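Local coordinates for SnoN,Epimerase SnoN (Streptomyces nogalater, PDB 5EP9), which is a non-heme iron, 2-oxoglutarate-dependent epimerase of nogalamycin biosynthesis, at residues 171-176 against 215-220. Residues are numbered along the deposited sequence; the frame is centred on the assembly and turned at random.
With AKG (2-oxoglutaric acid), chain E.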
# COMPACT_ATOMS: atom_id res chain seq x y z
N GLY A 171 2.08 16.09 1.11
CA GLY A 171 2.29 15.02 0.12
C GLY A 171 1.25 13.94 0.07
O GLY A 171 1.59 12.74 0.03
N CYS A 172 -0.00 14.28 0.24
CA CYS A 172 -1.04 13.29 0.17
C CYS A 172 -1.07 12.74 -1.23
O CYS A 172 -0.44 13.29 -2.15
CB CYS A 172 -2.43 13.82 0.59
SG CYS A 172 -3.18 14.93 -0.62
N MET A 173 -1.87 11.72 -1.40
CA MET A 173 -2.01 11.02 -2.71
C MET A 173 -3.10 11.61 -3.60
O MET A 173 -4.06 12.18 -3.11
CB MET A 173 -2.22 9.51 -2.52
CG MET A 173 -0.98 8.87 -1.84
SD MET A 173 -0.64 7.17 -2.36
CE MET A 173 -1.83 6.53 -1.28
N THR A 174 -2.91 11.34 -4.89
CA THR A 174 -3.88 11.61 -5.95
C THR A 174 -4.13 10.31 -6.69
O THR A 174 -3.20 9.57 -6.97
CB THR A 174 -3.32 12.67 -6.89
OG1 THR A 174 -3.16 13.87 -6.13
CG2 THR A 174 -4.20 12.93 -8.13
N PHE A 175 -5.40 10.06 -7.02
CA PHE A 175 -5.81 8.88 -7.71
C PHE A 175 -6.56 9.24 -8.97
O PHE A 175 -7.18 10.32 -9.06
CB PHE A 175 -6.77 8.06 -6.82
CG PHE A 175 -6.20 7.69 -5.49
CD1 PHE A 175 -5.47 6.55 -5.31
CD2 PHE A 175 -6.45 8.47 -4.42
CE1 PHE A 175 -4.95 6.18 -4.02
CE2 PHE A 175 -5.94 8.16 -3.16
CZ PHE A 175 -5.19 6.99 -2.97
N VAL A 176 -6.50 8.38 -9.99
CA VAL A 176 -7.30 8.65 -11.26
C VAL A 176 -8.46 7.70 -11.27
O VAL A 176 -8.27 6.50 -11.49
CB VAL A 176 -6.47 8.40 -12.49
CG1 VAL A 176 -7.28 8.69 -13.72
CG2 VAL A 176 -5.23 9.28 -12.50
N ASP A 215 -6.74 7.98 9.43
CA ASP A 215 -7.49 7.65 8.18
C ASP A 215 -6.66 6.74 7.33
O ASP A 215 -5.40 6.70 7.43
CB ASP A 215 -7.75 8.89 7.31
CG ASP A 215 -8.75 9.85 7.90
OD1 ASP A 215 -9.23 9.67 9.04
OD2 ASP A 215 -8.99 10.86 7.23
N CYS A 216 -7.32 6.01 6.45
CA CYS A 216 -6.58 5.33 5.38
C CYS A 216 -7.27 5.48 4.05
O CYS A 216 -8.46 5.88 3.95
CB CYS A 216 -6.34 3.85 5.70
SG CYS A 216 -7.76 2.80 5.52
N THR A 217 -6.51 5.13 3.05
CA THR A 217 -7.05 4.79 1.75
C THR A 217 -6.78 3.31 1.46
O THR A 217 -5.82 2.74 1.97
CB THR A 217 -6.51 5.64 0.64
OG1 THR A 217 -5.07 5.65 0.65
CG2 THR A 217 -7.00 7.07 0.76
N PHE A 218 -7.66 2.75 0.62
CA PHE A 218 -7.41 1.54 -0.11
C PHE A 218 -7.37 1.86 -1.57
O PHE A 218 -8.22 2.60 -2.08
CB PHE A 218 -8.48 0.53 0.13
CG PHE A 218 -8.52 -0.00 1.55
CD1 PHE A 218 -9.28 0.63 2.48
CD2 PHE A 218 -7.76 -1.11 1.90
CE1 PHE A 218 -9.33 0.18 3.79
CE2 PHE A 218 -7.83 -1.61 3.18
CZ PHE A 218 -8.62 -0.97 4.14
N HIS A 219 -6.36 1.34 -2.27
CA HIS A 219 -6.36 1.42 -3.74
C HIS A 219 -6.00 0.11 -4.41
O HIS A 219 -5.06 -0.62 -4.05
CB HIS A 219 -5.53 2.61 -4.25
CG HIS A 219 -4.07 2.47 -4.10
ND1 HIS A 219 -3.41 2.85 -2.96
CD2 HIS A 219 -3.12 2.07 -4.97
CE1 HIS A 219 -2.10 2.71 -3.15
NE2 HIS A 219 -1.91 2.21 -4.35
N HIS A 220 -6.69 -0.08 -5.50
CA HIS A 220 -6.49 -1.22 -6.43
C HIS A 220 -5.14 -1.14 -7.13
O HIS A 220 -4.61 -0.10 -7.42
CB HIS A 220 -7.66 -1.21 -7.45
CG HIS A 220 -7.80 -2.44 -8.30
ND1 HIS A 220 -6.98 -2.71 -9.39
CD2 HIS A 220 -8.73 -3.42 -8.29
CE1 HIS A 220 -7.35 -3.84 -9.95
NE2 HIS A 220 -8.44 -4.25 -9.35
C1 AKG E . 1.53 3.03 -2.92
O1 AKG E . 1.25 2.15 -3.77
O2 AKG E . 1.16 2.94 -1.72
C2 AKG E . 2.27 4.25 -3.32
O5 AKG E . 2.63 4.36 -4.51
C3 AKG E . 2.57 5.30 -2.23
C4 AKG E . 3.17 6.62 -2.71
C5 AKG E . 3.49 7.63 -1.63
O3 AKG E . 3.18 7.38 -0.45
O4 AKG E . 4.11 8.70 -1.93
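The 2-oxoglutarate pocket of SnoN borders this contact, where M173 and H219 both line it; M173 and F175, from the minor sheet of the barrel, face T217 and H219 on the major sheet. The segments 171-176 and 215-220 belong to the two SnoN parts of the fused construct. The short axes of strands 173-175 and 216-220 approach to 10.2 Å at 40°, without hydrogen bonds between them, so the segments meet through side chains. F175 brings the CE1 corner of its ring to H219 CB at 3.6 Å; the two rings are inclined at 53°. F175 CZ meets T217 OG1 at 3.9 Å, the hydroxyl lying at the ring edge, near its plane. Y45 stacks on the F175 ring. The folded M173 chain puts CE 3.9 Å from T217 OG1 while SD lies 3.7 Å from C3 of 2-oxoglutarate. With CG set between the backbone N and the carbonyl carbon, the H219 imidazole reaches past F175 toward the iron site. There H219 NE2 is hydrogen-bonded to OD2 of D144, which binds iron together with H142 and H225; a weak second bond, 3.2 Å long and bent to 130°, runs from H219 NE2 to 2-oxoglutarate O1, at the ring edge. Such packing between two antiparallel sheets around iron and cosubstrate is consistent with the double-stranded beta-helix (cupin) fold of PhyH-type enzymes.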